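Local coordinates for RagB/SusD family nutrient uptake outer membrane protein (Bacteroides thetaiotaomicron, PDB 7KV2) that probably binds beta-glucan at the outer surface of the gut bacterium and hands it on for uptake, as a surface glycan-binding protein of the SusD family, at residues 261-266 with 376-381; 308-311 with 315-318; 382-387 with 395-400. One frame throughout, in Å; residues are numbered along the deposited sequence.

In the fold
All three contacts join loops on one side of the centre of this largely helical, SusD-family chain. Contact 1 brings together residues 110 positions apart. Contact 2 lies within that interval, in the loop between helices 299-303 and 326-331. Contact 3 follows contact 1 along the chain, in the long loop from strand 373-375 to strand 400-404. The centres of contact 1 and contact 2 are about 14 Å apart. Those of contact 1 and contact 3 are about 10 Å apart, and those of contact 2 and contact 3 about 13 Å. They touch through His-315 with Glu-376, Asp-316 with Thr-382 and Ala-380 with Trp-396. Mostly irregular loops thus pack into one connected region of the fold.

Contact 1 of 3, residues 261-266 with 376-381; sequences DIFKET and EKYAAI
The ring of Phe-263 is held between two aliphatic groups. Ile-262 CG2 lies over one face, and the chain of Lys-377 lies over the opposite one. The hydroxyl Tyr-378 OH comes to the ring edge, near its plane, 3.5 Å from Phe-263 CE1. This is a buried loop-to-loop contact of the SusD fold. It joins the loop between helix 237-249 and strand 273-277 to the one that leaves strand 373-375. Phe-263 also turns its edge to the face of Tyr-378 in an offset edge-to-face pair. The centroids of the Phe-263 and Tyr-378 rings are 5.5 Å apart, and their planes meet at 78°. Lys-377 makes a CH-pi contact, with CG 3.9 Å from the centroid of the Phe-263 ring. Its CG stands anti to its own carbonyl carbon (chi1 -65°), and the extended chain beyond carries CD over the far part of the ring, 3.7 Å from Phe-263 CE2. The ammonium group passes beyond the ring. There Lys-377 NZ bonds to Val-458 O and forms a salt bridge with Glu-460. Tyr-378 OH is likewise engaged, by the backbone N of Arg-401 in strand 400-404. The aromatic ring therefore packs on the hydrocarbon part of the lysine, while the polar ends are fixed by other parts of the chain. Phe-263 CB also lies 3.4 Å from Lys-377 O, the nearest approach of the two residues. A water links the two main chains, donating to Phe-263 O at 2.9 Å and to Lys-377 O at 2.7 Å.

Contact 2 of 3, residues 308-311 with 315-318; sequences WPNG and HDRG
An irregular loop between helices 299-303 and 326-331 doubles back here, and residues 308-311 meet 315-318 in roughly opposite directions. Two hydrogen bonds close it. Gly-311 N donates to His-315 O at 3.0 Å, from above the carbonyl plane. Arg-317 N donates to Asn-310 OD1 at 2.8 Å, tilted 16° from the amide's carbonyl plane. The side-chain amide of Asn-310 thus takes the place of a backbone carbonyl. With chi1 at -84°, this amide swings to the side of its backbone N and comes over to 315-318. The same amide stacks on the carboxylate of Asp-316. Asn-310 ND2 sits over one face of the Arg-317 guanidinium, 3.4 Å from Arg-317 NH1, with the two planes 13° apart. Those two nitrogens are both donors and pack without bonding. Trp-308 lays CB against Arg-317 CB at 3.9 Å, and its NE1 bonds to Thr-312 O in the residues joining the two segments. Asp-316 OD1 bonds to Thr-382 and His-315 NE2 to Glu-376. The Asn-310 amide is therefore held by one hydrogen bond at OD1 and by stacking on the Asp-316 carboxylate, with its ND2 over the Arg-317 guanidinium, which probably limits its rotation.

Contact 3 of 3, residues 382-387 with 395-400; sequences TGNNKD and NWNNNL
This is a buried loop-to-loop contact, in which the long connection between strands 373-375 and 400-404 closes on itself just before the second strand begins. A type I beta turn from Gly-383 to Lys-386 presents Asn-384 and Asn-385 to Trp-396 and Asn-397. The carboxamide of Asn-385 stacks over one face of the Trp-396 indole, with the planes 12° apart. Asn-385 ND2 is 3.3 Å from Trp-396 CZ2, and Asn-385 CB makes a CH-pi contact 3.9 Å from the centroid of the six-membered ring of Trp-396. A chi1 of 60° tucks Asn-385 CG between the backbone N and the carbonyl carbon, which lays the amide alongside the indole. Asn-385 ND2 is also bonded to Ser-392 O. Asn-384 CB meets the indole at its edge, in plane, 3.7 Å from Trp-396 CE3. Between the two main chains, Asn-397 N donates to Asn-384 O at 3.0 Å, nearly in line with the carbonyl. A weak bond of 3.4 Å runs from Asn-397 ND2 to Asn-384 OD1, with the two amide planes 55° apart. Asn-384 ND2 gives a hydrogen to a water at 3.0 Å, and that water donates to Asn-398 OD1. Trp-396 NE1 bonds to Thr-301 OG1 in helix 299-303. With an alanine in place of Trp-396, the Asn-385 amide would probably lose the flat surface it lies on, and Thr-301 would lose its indole partner. Asn-395 O is buried by this contact and has no partner in the model. One direct backbone bond, one weak amide bond and a water thus join the turn to 395-400, while the indole face probably limits the turning of the Asn-385 amide.

Contact 1 of 3, residues 261-266 with 376-381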
loop_
_atom_site.group_PDB
_atom_site.type_symbol
_atom_site.label_atom_id
_atom_site.label_comp_id
_atom_site.label_asym_id
_atom_site.label_seq_id
_atom_site.Cartn_x
_atom_site.Cartn_y
_atom_site.Cartn_z
ATOM N N ASP A 261 -1.738 -16.679 8.491
ATOM C CA ASP A 261 -2.698 -17.067 7.424
ATOM C C ASP A 261 -3.068 -15.872 6.518
ATOM O O ASP A 261 -3.642 -16.092 5.422
ATOM C CB ASP A 261 -3.967 -17.649 8.025
ATOM C CG ASP A 261 -3.793 -19.013 8.663
ATOM O OD1 ASP A 261 -2.881 -19.759 8.218
ATOM O OD2 ASP A 261 -4.577 -19.294 9.611
ATOM N N ILE A 262 -2.714 -14.664 6.920
ATOM C CA ILE A 262 -3.197 -13.423 6.253
ATOM C C ILE A 262 -2.687 -13.344 4.801
ATOM O O ILE A 262 -3.501 -13.028 3.915
ATOM C CB ILE A 262 -2.781 -12.185 7.056
ATOM C CG1 ILE A 262 -3.495 -12.146 8.416
ATOM C CG2 ILE A 262 -3.091 -10.942 6.230
ATOM C CD1 ILE A 262 -2.910 -11.119 9.394
ATOM N N PHE A 263 -1.379 -13.532 4.592
ATOM C CA PHE A 263 -0.652 -13.189 3.341
ATOM C C PHE A 263 -0.521 -14.419 2.445
ATOM O O PHE A 263 0.009 -14.316 1.346
ATOM C CB PHE A 263 0.697 -12.517 3.655
ATOM C CG PHE A 263 0.459 -11.150 4.233
ATOM C CD1 PHE A 263 0.149 -10.096 3.402
ATOM C CD2 PHE A 263 0.486 -10.928 5.593
ATOM C CE1 PHE A 263 -0.161 -8.845 3.914
ATOM C CE2 PHE A 263 0.202 -9.673 6.095
ATOM C CZ PHE A 263 -0.100 -8.627 5.267
ATOM N N LYS A 264 -1.035 -15.563 2.911
ATOM C CA LYS A 264 -1.252 -16.745 2.057
ATOM C C LYS A 264 -2.302 -16.437 1.013
ATOM O O LYS A 264 -3.256 -15.614 1.289
ATOM C CB LYS A 264 -1.717 -17.935 2.909
ATOM C CG LYS A 264 -0.678 -18.422 3.885
ATOM C CD LYS A 264 -1.192 -19.578 4.751
ATOM C CE LYS A 264 -0.119 -20.140 5.661
ATOM N NZ LYS A 264 -0.730 -21.105 6.596
ATOM N N GLU A 265 -2.263 -17.183 -0.080
ATOM C CA GLU A 265 -3.275 -17.021 -1.139
ATOM C C GLU A 265 -4.661 -17.305 -0.542
ATOM O O GLU A 265 -5.627 -16.566 -0.872
ATOM C CB GLU A 265 -2.951 -17.898 -2.343
ATOM C CG GLU A 265 -3.943 -17.657 -3.456
ATOM C CD GLU A 265 -3.857 -18.527 -4.696
ATOM O OE1 GLU A 265 -3.213 -19.610 -4.666
ATOM O OE2 GLU A 265 -4.421 -18.076 -5.686
ATOM N N THR A 266 -4.787 -18.316 0.335
ATOM C CA THR A 266 -6.047 -18.597 1.058
ATOM C C THR A 266 -6.493 -17.451 1.970
ATOM O O THR A 266 -7.676 -17.470 2.357
ATOM C CB THR A 266 -5.983 -19.902 1.842
ATOM O OG1 THR A 266 -4.887 -19.840 2.756
ATOM C CG2 THR A 266 -5.915 -21.071 0.887
ATOM N N GLU A 376 8.677 -11.688 4.081
ATOM C CA GLU A 376 7.891 -12.927 3.898
ATOM C C GLU A 376 6.503 -12.639 3.359
ATOM O O GLU A 376 6.018 -13.446 2.554
ATOM C CB GLU A 376 7.863 -13.670 5.235
ATOM C CG GLU A 376 7.046 -14.955 5.208
ATOM C CD GLU A 376 7.513 -16.050 4.262
ATOM O OE1 GLU A 376 8.539 -15.872 3.593
ATOM O OE2 GLU A 376 6.777 -17.038 4.121
ATOM N N LYS A 377 5.864 -11.528 3.753
ATOM C CA LYS A 377 4.472 -11.236 3.372
ATOM C C LYS A 377 4.285 -11.327 1.857
ATOM O O LYS A 377 3.208 -11.763 1.414
ATOM C CB LYS A 377 4.049 -9.853 3.830
ATOM C CG LYS A 377 4.012 -9.693 5.335
ATOM C CD LYS A 377 3.651 -8.301 5.769
ATOM C CE LYS A 377 3.683 -8.139 7.281
ATOM N NZ LYS A 377 3.317 -6.771 7.753
ATOM N N TYR A 378 5.250 -10.837 1.079
ATOM C CA TYR A 378 5.143 -10.710 -0.393
ATOM C C TYR A 378 6.287 -11.458 -1.081
ATOM O O TYR A 378 6.599 -11.178 -2.250
ATOM C CB TYR A 378 5.026 -9.235 -0.794
ATOM C CG TYR A 378 3.717 -8.625 -0.341
ATOM C CD1 TYR A 378 2.504 -9.160 -0.768
ATOM C CD2 TYR A 378 3.686 -7.567 0.556
ATOM C CE1 TYR A 378 1.306 -8.629 -0.331
ATOM C CE2 TYR A 378 2.496 -7.007 0.965
ATOM C CZ TYR A 378 1.301 -7.534 0.520
ATOM O OH TYR A 378 0.113 -6.988 0.918
ATOM N N ALA A 379 6.914 -12.396 -0.378
ATOM C CA ALA A 379 7.978 -13.237 -0.936
ATOM C C ALA A 379 7.400 -14.119 -2.057
ATOM O O ALA A 379 6.194 -14.437 -2.063
ATOM C CB ALA A 379 8.571 -14.085 0.140
ATOM N N ALA A 380 8.261 -14.439 -3.017
ATOM C CA ALA A 380 7.982 -15.390 -4.111
ATOM C C ALA A 380 7.890 -16.799 -3.510
ATOM O O ALA A 380 8.906 -17.347 -2.974
ATOM C CB ALA A 380 9.035 -15.295 -5.174
ATOM N N ILE A 381 6.685 -17.357 -3.546
ATOM C CA ILE A 381 6.436 -18.708 -2.952
ATOM C C ILE A 381 6.248 -19.681 -4.107
ATOM O O ILE A 381 5.461 -19.390 -5.011
ATOM C CB ILE A 381 5.220 -18.698 -2.022
ATOM C CG1 ILE A 381 5.389 -17.667 -0.911
ATOM C CG2 ILE A 381 4.928 -20.112 -1.489
ATOM C CD1 ILE A 381 6.613 -17.888 -0.055
HETATM O O HOH W 1 1.011 -12.127 -0.198
#

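Contact 2 of 3, residues 308-311 with 315-318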
loop_
_atom_site.group_PDB
_atom_site.type_symbol
_atom_site.label_atom_id
_atom_site.label_comp_id
_atom_site.label_asym_id
_atom_site.label_seq_id
_atom_site.Cartn_x
_atom_site.Cartn_y
_atom_site.Cartn_z
ATOM N N TRP A 308 18.287 -17.259 -5.670
ATOM C CA TRP A 308 17.815 -18.307 -4.723
ATOM C C TRP A 308 17.621 -19.611 -5.492
ATOM O O TRP A 308 17.115 -19.609 -6.612
ATOM C CB TRP A 308 16.514 -17.858 -4.056
ATOM C CG TRP A 308 15.977 -18.856 -3.083
ATOM C CD1 TRP A 308 14.984 -19.756 -3.312
ATOM C CD2 TRP A 308 16.421 -19.066 -1.736
ATOM N NE1 TRP A 308 14.740 -20.472 -2.168
ATOM C CE2 TRP A 308 15.617 -20.099 -1.196
ATOM C CE3 TRP A 308 17.347 -18.442 -0.901
ATOM C CZ2 TRP A 308 15.783 -20.553 0.110
ATOM C CZ3 TRP A 308 17.495 -18.882 0.394
ATOM C CH2 TRP A 308 16.744 -19.953 0.879
ATOM N N PRO A 309 18.012 -20.768 -4.916
ATOM C CA PRO A 309 17.626 -22.053 -5.508
ATOM C C PRO A 309 16.103 -22.318 -5.388
ATOM O O PRO A 309 15.652 -22.814 -4.370
ATOM C CB PRO A 309 18.506 -23.021 -4.712
ATOM C CG PRO A 309 18.691 -22.355 -3.358
ATOM C CD PRO A 309 18.838 -20.885 -3.702
ATOM N N ASN A 310 15.382 -21.993 -6.452
ATOM C CA ASN A 310 13.916 -22.155 -6.624
ATOM C C ASN A 310 13.449 -23.495 -6.012
ATOM O O ASN A 310 13.993 -24.579 -6.364
ATOM C CB ASN A 310 13.523 -22.029 -8.090
ATOM C CG ASN A 310 13.345 -20.604 -8.540
ATOM O OD1 ASN A 310 13.593 -19.674 -7.769
ATOM N ND2 ASN A 310 12.924 -20.441 -9.782
ATOM N N GLY A 311 12.468 -23.409 -5.129
ATOM C CA GLY A 311 11.813 -24.565 -4.485
ATOM C C GLY A 311 12.386 -24.883 -3.130
ATOM O O GLY A 311 11.657 -25.536 -2.334
ATOM N N HIS A 315 10.339 -21.446 -1.478
ATOM C CA HIS A 315 10.543 -20.037 -1.905
ATOM C C HIS A 315 11.218 -20.048 -3.256
ATOM O O HIS A 315 12.071 -20.958 -3.498
ATOM C CB HIS A 315 11.405 -19.296 -0.869
ATOM C CG HIS A 315 10.662 -18.871 0.356
ATOM N ND1 HIS A 315 10.224 -19.756 1.327
ATOM C CD2 HIS A 315 10.253 -17.643 0.746
ATOM C CE1 HIS A 315 9.597 -19.083 2.280
ATOM N NE2 HIS A 315 9.613 -17.755 1.961
ATOM N N ASP A 316 10.974 -18.983 -4.017
ATOM C CA ASP A 316 11.585 -18.732 -5.344
ATOM C C ASP A 316 12.428 -17.448 -5.286
ATOM O O ASP A 316 12.371 -16.677 -4.270
ATOM C CB ASP A 316 10.521 -18.679 -6.424
ATOM C CG ASP A 316 9.987 -20.021 -6.931
ATOM O OD1 ASP A 316 10.413 -21.096 -6.422
ATOM O OD2 ASP A 316 9.111 -19.976 -7.814
ATOM N N ARG A 317 13.208 -17.258 -6.346
ATOM C CA ARG A 317 14.195 -16.173 -6.475
ATOM C C ARG A 317 13.530 -14.857 -6.873
ATOM O O ARG A 317 12.448 -14.817 -7.431
ATOM C CB ARG A 317 15.250 -16.568 -7.520
ATOM C CG ARG A 317 14.709 -16.672 -8.940
ATOM C CD ARG A 317 15.629 -17.530 -9.777
ATOM N NE ARG A 317 15.217 -17.415 -11.151
ATOM C CZ ARG A 317 15.228 -18.409 -12.024
ATOM N NH1 ARG A 317 15.620 -19.614 -11.656
ATOM N NH2 ARG A 317 14.857 -18.167 -13.279
ATOM N N GLY A 318 14.286 -13.786 -6.705
ATOM C CA GLY A 318 13.895 -12.449 -7.137
ATOM C C GLY A 318 15.117 -11.625 -7.431
ATOM O O GLY A 318 16.148 -12.239 -7.771
#

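Contact 3 of 3, residues 382-387 with 395-400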
loop_
_atom_site.group_PDB
_atom_site.type_symbol
_atom_site.label_atom_id
_atom_site.label_comp_id
_atom_site.label_asym_id
_atom_site.label_seq_id
_atom_site.Cartn_x
_atom_site.Cartn_y
_atom_site.Cartn_z
ATOM N N THR A 382 7.025 -20.760 -4.120
ATOM C CA THR A 382 6.935 -21.776 -5.202
ATOM C C THR A 382 5.464 -22.144 -5.467
ATOM O O THR A 382 4.764 -22.523 -4.508
ATOM C CB THR A 382 7.759 -23.006 -4.830
ATOM O OG1 THR A 382 9.038 -22.574 -4.378
ATOM C CG2 THR A 382 7.866 -24.001 -5.970
ATOM N N GLY A 383 5.010 -22.041 -6.711
ATOM C CA GLY A 383 3.620 -22.346 -7.076
ATOM C C GLY A 383 2.750 -21.106 -7.268
ATOM O O GLY A 383 1.726 -21.243 -7.962
ATOM N N ASN A 384 3.127 -19.928 -6.734
ATOM C CA ASN A 384 2.257 -18.703 -6.745
ATOM C C ASN A 384 2.283 -18.010 -8.127
ATOM O O ASN A 384 1.625 -16.956 -8.314
ATOM C CB ASN A 384 2.589 -17.784 -5.563
ATOM C CG ASN A 384 1.855 -18.168 -4.296
ATOM O OD1 ASN A 384 0.925 -18.994 -4.336
ATOM N ND2 ASN A 384 2.215 -17.539 -3.184
ATOM N N ASN A 385 3.042 -18.532 -9.093
ATOM C CA ASN A 385 2.972 -18.045 -10.499
ATOM C C ASN A 385 2.778 -19.231 -11.461
ATOM O O ASN A 385 3.097 -19.055 -12.660
ATOM C CB ASN A 385 4.218 -17.227 -10.872
ATOM C CG ASN A 385 5.503 -18.018 -10.756
ATOM O OD1 ASN A 385 5.506 -19.168 -10.302
ATOM N ND2 ASN A 385 6.605 -17.369 -11.083
ATOM N N LYS A 386 2.364 -20.411 -10.966
ATOM C CA LYS A 386 2.580 -21.696 -11.707
ATOM C C LYS A 386 1.645 -21.773 -12.924
ATOM O O LYS A 386 1.986 -22.557 -13.836
ATOM C CB LYS A 386 2.456 -22.933 -10.807
ATOM C CG LYS A 386 1.054 -23.283 -10.328
ATOM C CD LYS A 386 1.019 -24.603 -9.580
ATOM C CE LYS A 386 -0.372 -25.184 -9.474
ATOM N NZ LYS A 386 -1.143 -24.532 -8.391
ATOM N N ASP A 387 0.533 -21.016 -12.943
ATOM C CA ASP A 387 -0.508 -21.084 -14.020
ATOM C C ASP A 387 -0.409 -19.902 -14.996
ATOM O O ASP A 387 -1.338 -19.732 -15.819
ATOM C CB ASP A 387 -1.911 -21.170 -13.416
ATOM C CG ASP A 387 -2.124 -22.468 -12.665
ATOM O OD1 ASP A 387 -1.713 -23.533 -13.197
ATOM O OD2 ASP A 387 -2.635 -22.399 -11.541
ATOM N N ASN A 395 4.018 -12.190 -13.078
ATOM C CA ASN A 395 2.653 -12.769 -12.940
ATOM C C ASN A 395 2.472 -13.514 -11.631
ATOM O O ASN A 395 1.873 -14.594 -11.676
ATOM C CB ASN A 395 2.244 -13.648 -14.126
ATOM C CG ASN A 395 1.881 -12.768 -15.292
ATOM O OD1 ASN A 395 0.914 -11.993 -15.214
ATOM N ND2 ASN A 395 2.722 -12.808 -16.321
ATOM N N TRP A 396 2.935 -12.956 -10.511
ATOM C CA TRP A 396 2.628 -13.544 -9.181
ATOM C C TRP A 396 1.156 -13.249 -8.826
ATOM O O TRP A 396 0.665 -12.210 -9.187
ATOM C CB TRP A 396 3.579 -12.974 -8.135
ATOM C CG TRP A 396 4.980 -13.381 -8.401
ATOM C CD1 TRP A 396 5.951 -12.642 -9.026
ATOM C CD2 TRP A 396 5.553 -14.660 -8.103
ATOM N NE1 TRP A 396 7.093 -13.382 -9.097
ATOM C CE2 TRP A 396 6.873 -14.632 -8.577
ATOM C CE3 TRP A 396 5.087 -15.819 -7.455
ATOM C CZ2 TRP A 396 7.726 -15.720 -8.441
ATOM C CZ3 TRP A 396 5.939 -16.889 -7.321
ATOM C CH2 TRP A 396 7.236 -16.843 -7.810
ATOM N N ASN A 397 0.505 -14.173 -8.119
ATOM C CA ASN A 397 -0.928 -14.095 -7.767
ATOM C C ASN A 397 -1.122 -13.293 -6.456
ATOM O O ASN A 397 -2.289 -13.049 -6.107
ATOM C CB ASN A 397 -1.532 -15.508 -7.655
ATOM C CG ASN A 397 -1.016 -16.330 -6.494
ATOM O OD1 ASN A 397 -0.443 -15.806 -5.534
ATOM N ND2 ASN A 397 -1.194 -17.654 -6.559
ATOM N N ASN A 398 -0.075 -12.803 -5.792
ATOM C CA ASN A 398 -0.247 -12.137 -4.465
ATOM C C ASN A 398 -1.066 -10.852 -4.574
ATOM O O ASN A 398 -0.545 -9.798 -5.062
ATOM C CB ASN A 398 1.092 -11.788 -3.808
ATOM C CG ASN A 398 2.028 -12.960 -3.696
ATOM O OD1 ASN A 398 2.460 -13.510 -4.724
ATOM N ND2 ASN A 398 2.314 -13.342 -2.455
ATOM N N ASN A 399 -2.292 -10.829 -4.074
ATOM C CA ASN A 399 -2.997 -9.536 -3.956
ATOM C C ASN A 399 -2.228 -8.560 -3.042
ATOM O O ASN A 399 -1.551 -8.973 -2.086
ATOM C CB ASN A 399 -4.399 -9.723 -3.370
ATOM C CG ASN A 399 -5.387 -10.393 -4.293
ATOM O OD1 ASN A 399 -5.049 -10.819 -5.412
ATOM N ND2 ASN A 399 -6.619 -10.491 -3.801
ATOM N N LEU A 400 -2.327 -7.259 -3.303
ATOM C CA LEU A 400 -1.728 -6.222 -2.418
ATOM C C LEU A 400 -2.777 -5.867 -1.375
ATOM O O LEU A 400 -3.835 -5.323 -1.746
ATOM C CB LEU A 400 -1.238 -5.013 -3.235
ATOM C CG LEU A 400 -0.561 -3.973 -2.365
ATOM C CD1 LEU A 400 0.732 -4.511 -1.759
ATOM C CD2 LEU A 400 -0.310 -2.694 -3.168
HETATM O O HOH W 2 4.231 -15.439 -3.816
#